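Local coordinates for DBF2 kinase activator protein MOB1 (Saccharomyces cerevisiae, PDB 2HJN) that activates the protein kinase Dbf2 as its regulatory subunit in the mitotic exit network of budding yeast, at residues Glu54-Ser59 against Val200-Phe205; Trp78-Cys83 against Glu163-Arg168. All coordinates share one frame; numbering follows the deposited sequence.

Contact 1. Residues Glu54-Ser59 against Val200-Phe205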
loop_
_atom_site.group_PDB
_atom_site.type_symbol
_atom_site.label_atom_id
_atom_site.label_comp_id
_atom_site.label_asym_id
_atom_site.label_seq_id
_atom_site.Cartn_x
_atom_site.Cartn_y
_atom_site.Cartn_z
ATOM N N GLU A 54 16.023 0.215 16.764
ATOM C CA GLU A 54 16.974 -0.777 16.275
ATOM C C GLU A 54 16.371 -1.720 15.238
ATOM O O GLU A 54 17.025 -2.086 14.283
ATOM C CB GLU A 54 17.507 -1.571 17.426
HETATM N N MSE A 55 15.140 -2.155 15.471
HETATM C CA MSE A 55 14.338 -2.879 14.466
HETATM C C MSE A 55 14.180 -2.113 13.152
HETATM O O MSE A 55 14.231 -2.720 12.080
HETATM C CB MSE A 55 12.942 -3.150 15.041
HETATM C CG MSE A 55 11.961 -3.849 14.110
HETATM SE SE MSE A 55 10.228 -3.937 15.043
HETATM C CE MSE A 55 10.069 -2.107 15.610
ATOM N N THR A 56 13.945 -0.794 13.257
ATOM C CA THR A 56 13.848 0.089 12.090
ATOM C C THR A 56 15.123 0.186 11.244
ATOM O O THR A 56 15.075 0.132 10.013
ATOM C CB THR A 56 13.410 1.514 12.479
ATOM O OG1 THR A 56 12.047 1.478 12.928
ATOM C CG2 THR A 56 13.508 2.445 11.272
ATOM N N LEU A 57 16.257 0.356 11.899
ATOM C CA LEU A 57 17.519 0.458 11.171
ATOM C C LEU A 57 17.883 -0.931 10.595
ATOM O O LEU A 57 18.318 -1.032 9.457
ATOM C CB LEU A 57 18.636 0.963 12.109
ATOM C CG LEU A 57 18.521 2.385 12.684
ATOM C CD1 LEU A 57 19.616 2.689 13.734
ATOM C CD2 LEU A 57 18.590 3.364 11.535
ATOM N N GLY A 58 17.677 -1.998 11.363
ATOM C CA GLY A 58 18.027 -3.355 10.899
ATOM C C GLY A 58 17.187 -3.839 9.729
ATOM O O GLY A 58 17.581 -4.786 9.005
ATOM N N SER A 59 16.027 -3.197 9.548
ATOM C CA SER A 59 15.030 -3.584 8.515
ATOM C C SER A 59 15.581 -3.398 7.115
ATOM O O SER A 59 15.222 -4.145 6.203
ATOM C CB SER A 59 13.725 -2.774 8.687
ATOM O OG SER A 59 13.780 -1.457 8.126
ATOM N N VAL A 200 9.820 2.020 1.743
ATOM C CA VAL A 200 8.812 3.013 1.417
ATOM C C VAL A 200 8.416 3.801 2.693
ATOM O O VAL A 200 8.252 5.037 2.637
ATOM C CB VAL A 200 7.568 2.384 0.737
ATOM C CG1 VAL A 200 6.469 3.434 0.542
ATOM C CG2 VAL A 200 7.927 1.823 -0.592
ATOM N N LEU A 201 8.257 3.106 3.822
ATOM C CA LEU A 201 7.864 3.793 5.078
ATOM C C LEU A 201 8.975 4.757 5.503
ATOM O O LEU A 201 8.716 5.922 5.784
ATOM C CB LEU A 201 7.600 2.774 6.222
ATOM C CG LEU A 201 7.315 3.332 7.630
ATOM C CD1 LEU A 201 6.208 4.397 7.655
ATOM C CD2 LEU A 201 6.988 2.140 8.626
ATOM N N ASN A 202 10.210 4.250 5.552
ATOM C CA ASN A 202 11.375 5.032 6.011
ATOM C C ASN A 202 11.686 6.201 5.069
ATOM O O ASN A 202 12.082 7.273 5.540
ATOM C CB ASN A 202 12.635 4.158 6.215
ATOM C CG ASN A 202 12.514 3.158 7.362
ATOM O OD1 ASN A 202 11.641 3.249 8.230
ATOM N ND2 ASN A 202 13.409 2.158 7.349
ATOM N N THR A 203 11.486 5.995 3.769
ATOM C CA THR A 203 11.684 7.063 2.766
ATOM C C THR A 203 10.678 8.189 2.896
ATOM O O THR A 203 11.074 9.345 2.887
ATOM C CB THR A 203 11.748 6.526 1.286
ATOM O OG1 THR A 203 12.810 5.535 1.172
ATOM C CG2 THR A 203 12.018 7.660 0.308
ATOM N N SER A 204 9.385 7.850 3.012
ATOM C CA SER A 204 8.286 8.850 3.295
ATOM C C SER A 204 8.538 9.664 4.549
ATOM O O SER A 204 8.453 10.890 4.558
ATOM C CB SER A 204 6.945 8.084 3.437
ATOM O OG SER A 204 5.795 8.919 3.742
ATOM N N PHE A 205 8.817 8.952 5.645
ATOM C CA PHE A 205 9.061 9.606 6.924
ATOM C C PHE A 205 10.298 10.549 6.891
ATOM O O PHE A 205 10.258 11.649 7.481
ATOM C CB PHE A 205 9.222 8.518 7.985
ATOM C CG PHE A 205 9.452 9.036 9.389
ATOM C CD1 PHE A 205 8.414 9.594 10.108
ATOM C CD2 PHE A 205 10.711 8.925 9.989
ATOM C CE1 PHE A 205 8.611 10.082 11.409
ATOM C CE2 PHE A 205 10.951 9.394 11.314
ATOM C CZ PHE A 205 9.910 9.972 12.017
#

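Contact 2. Residues Trp78-Cys83 against Glu163-Arg168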
loop_
_atom_site.group_PDB
_atom_site.type_symbol
_atom_site.label_atom_id
_atom_site.label_comp_id
_atom_site.label_asym_id
_atom_site.label_seq_id
_atom_site.Cartn_x
_atom_site.Cartn_y
_atom_site.Cartn_z
ATOM N N TRP A 78 3.969 25.621 -2.679
ATOM C CA TRP A 78 4.936 24.566 -2.432
ATOM C C TRP A 78 4.547 23.775 -1.161
ATOM O O TRP A 78 4.469 22.539 -1.182
ATOM C CB TRP A 78 6.326 25.212 -2.304
ATOM C CG TRP A 78 7.486 24.266 -2.156
ATOM C CD1 TRP A 78 8.247 24.082 -1.047
ATOM C CD2 TRP A 78 8.006 23.384 -3.159
ATOM N NE1 TRP A 78 9.226 23.151 -1.300
ATOM C CE2 TRP A 78 9.103 22.707 -2.585
ATOM C CE3 TRP A 78 7.655 23.114 -4.486
ATOM C CZ2 TRP A 78 9.851 21.761 -3.285
ATOM C CZ3 TRP A 78 8.405 22.178 -5.197
ATOM C CH2 TRP A 78 9.479 21.508 -4.591
ATOM N N LEU A 79 4.261 24.478 -0.072
ATOM C CA LEU A 79 3.832 23.801 1.163
ATOM C C LEU A 79 2.442 23.103 1.050
ATOM O O LEU A 79 2.291 21.966 1.524
ATOM C CB LEU A 79 3.919 24.729 2.363
ATOM C CG LEU A 79 5.253 25.446 2.677
ATOM C CD1 LEU A 79 5.361 25.825 4.151
ATOM C CD2 LEU A 79 6.497 24.747 2.200
ATOM N N ALA A 80 1.482 23.745 0.363
ATOM C CA ALA A 80 0.177 23.133 0.053
ATOM C C ALA A 80 0.311 21.840 -0.796
ATOM O O ALA A 80 -0.299 20.815 -0.480
ATOM C CB ALA A 80 -0.763 24.151 -0.629
ATOM N N VAL A 81 1.076 21.898 -1.879
ATOM C CA VAL A 81 1.382 20.703 -2.696
ATOM C C VAL A 81 1.929 19.556 -1.858
ATOM O O VAL A 81 1.402 18.448 -1.931
ATOM C CB VAL A 81 2.340 20.981 -3.894
ATOM C CG1 VAL A 81 2.832 19.650 -4.562
ATOM C CG2 VAL A 81 1.617 21.835 -4.931
ATOM N N HIS A 82 2.969 19.814 -1.067
ATOM C CA HIS A 82 3.561 18.760 -0.269
ATOM C C HIS A 82 2.728 18.261 0.895
ATOM O O HIS A 82 2.870 17.111 1.267
ATOM C CB HIS A 82 4.966 19.127 0.186
ATOM C CG HIS A 82 5.914 19.233 -0.962
ATOM N ND1 HIS A 82 6.675 18.171 -1.399
ATOM C CD2 HIS A 82 6.131 20.241 -1.833
ATOM C CE1 HIS A 82 7.354 18.534 -2.470
ATOM N NE2 HIS A 82 7.048 19.789 -2.753
ATOM N N CYS A 83 1.904 19.127 1.494
ATOM C CA CYS A 83 1.013 18.695 2.569
ATOM C C CYS A 83 -0.020 17.660 2.052
ATOM O O CYS A 83 -0.230 16.639 2.680
ATOM C CB CYS A 83 0.354 19.928 3.223
ATOM S SG CYS A 83 -0.537 19.613 4.755
ATOM N N GLU A 163 -4.292 34.829 5.356
ATOM C CA GLU A 163 -3.163 35.274 6.158
ATOM C C GLU A 163 -2.980 34.246 7.235
ATOM O O GLU A 163 -3.970 33.721 7.761
ATOM C CB GLU A 163 -3.385 36.685 6.769
ATOM C CG GLU A 163 -3.233 37.822 5.744
ATOM C CD GLU A 163 -3.226 39.229 6.374
ATOM O OE1 GLU A 163 -2.213 39.562 7.063
ATOM O OE2 GLU A 163 -4.226 39.974 6.156
ATOM N N GLY A 164 -1.715 33.976 7.557
ATOM C CA GLY A 164 -1.316 33.000 8.574
ATOM C C GLY A 164 -1.351 31.550 8.081
ATOM O O GLY A 164 -1.220 30.620 8.876
ATOM N N PHE A 165 -1.556 31.362 6.782
ATOM C CA PHE A 165 -1.682 30.018 6.189
ATOM C C PHE A 165 -0.692 29.019 6.777
ATOM O O PHE A 165 -1.102 27.985 7.245
ATOM C CB PHE A 165 -1.560 30.071 4.669
ATOM C CG PHE A 165 -1.688 28.709 3.978
ATOM C CD1 PHE A 165 -2.923 28.023 3.936
ATOM C CD2 PHE A 165 -0.593 28.153 3.335
ATOM C CE1 PHE A 165 -3.042 26.792 3.292
ATOM C CE2 PHE A 165 -0.704 26.915 2.676
ATOM C CZ PHE A 165 -1.914 26.244 2.650
ATOM N N ILE A 166 0.606 29.327 6.760
ATOM C CA ILE A 166 1.607 28.344 7.208
ATOM C C ILE A 166 1.445 27.992 8.691
ATOM O O ILE A 166 1.506 26.835 9.081
ATOM C CB ILE A 166 3.012 28.818 6.920
ATOM C CG1 ILE A 166 3.223 28.833 5.429
ATOM C CG2 ILE A 166 4.020 27.846 7.471
ATOM C CD1 ILE A 166 4.358 29.719 4.999
ATOM N N GLN A 167 1.183 28.997 9.514
ATOM C CA GLN A 167 1.134 28.798 10.964
ATOM C C GLN A 167 -0.180 28.237 11.432
ATOM O O GLN A 167 -0.218 27.422 12.366
ATOM C CB GLN A 167 1.369 30.143 11.685
ATOM C CG GLN A 167 2.706 30.848 11.296
ATOM C CD GLN A 167 2.737 31.375 9.864
ATOM O OE1 GLN A 167 1.740 31.914 9.336
ATOM N NE2 GLN A 167 3.896 31.225 9.221
ATOM N N ARG A 168 -1.264 28.692 10.812
ATOM C CA ARG A 168 -2.615 28.365 11.259
ATOM C C ARG A 168 -3.218 27.142 10.559
ATOM O O ARG A 168 -4.170 26.550 11.065
ATOM C CB ARG A 168 -3.523 29.543 11.033
#

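Contact 1. Residues Glu54-Ser59 against Val200-Phe205
Asn202 reaches out from helix 198-214 and lays its amide against the side chains of Thr56 and Ser59. The methyl CG2 of Thr56 rests 3.7 Å from Asn202 OD1, the two side chains running antiparallel past one another. Beside it, Asn202 ND2 stands 3.7 Å from Ser59 OG, too far for a hydrogen bond. The hydroxyl of Ser59 is spent within its own segment: OG donates to Thr56 O at 2.8 Å, from 30° off the carbonyl plane. Its chi1 of 81° swings OG back toward that carbonyl, three residues earlier, and a short hydroxyl side chain suits a buried site where its own backbone accepts the bond. The Asn202 amide is fixed at both of its ends from outside, OD1 by the hydroxyl of Tyr185 and ND2 by Glu60 OE2, so a buried polar group is paid for and cannot easily rotate. Thr56 offers its methyl inward, with CG2 anti to the backbone N, while OG1 makes a weak bond to Ile52 O. Leu229 and Leu233 of helix 227-233, Phe189 and Leu193 of helix 189-194, and Tyr185 of helix 165-187 surround this meeting of helices 49-58 and 198-214.

Contact 2. Residues Trp78-Cys83 against Glu163-Arg168
Leu79 and Ile166 meet between two long helices of the predominantly helical Mob1/phocein fold, 75-97 and 165-187, the second only just beginning here after Gly164 at its N-cap position. This aliphatic pair is marginally the closer: the side chains cross at about a right angle, and Leu79 CD1 lies 3.9 Å from Ile166 CG1 and 4.1 Å from both Ile166 CG2 and Ile166 CD1. Branching at CB sets CG1 (chi1 -68°) and CG2 of Ile166 on two sides of that carbon, both touching the one methyl. Leu79 gets there with CG beside its backbone N (chi1 -54°), on a CB that points at the other helix. Gly164 suits the turn before the helix because its phi of 80° is awkward for residues with a side chain, and Gly164 O accepts a 2.7 Å bond from Arg168 N. The solvent side lies at Ile166, which is partly exposed, with Glu163 and Gln167, whose charged and amide side chains suit water. Inward, Phe165 and Ala80 are buried, and Phe165 is also packed by Phe153, edge-to-face, and by Phe161. The small side chain of Ala80 lets the ring approach its helix, Ala80 CB meeting Phe165 CZ at 4.1 Å.

Overall arrangement
Both contacts are largely buried and each lies about 15 Å from the centre of the chain, yet their centres are 27 Å apart. Helices 75-97 and 165-187, which meet directly in contact 2, also line contact 1, where they pack on residues of 200-205; the same long pair therefore runs past both. Along the sequence, contact 2 is nested inside the loop closed by contact 1. Their chemistry differs: contact 1 sets a buried amide, satisfied by partners elsewhere, beside hydroxyl-bearing side chains, with the side chain of Thr56 about 11 Å from that of the zinc ligand His188, whereas contact 2 is wholly apolar, buries more surface (141 against 87 Å²) and lies away from the metal.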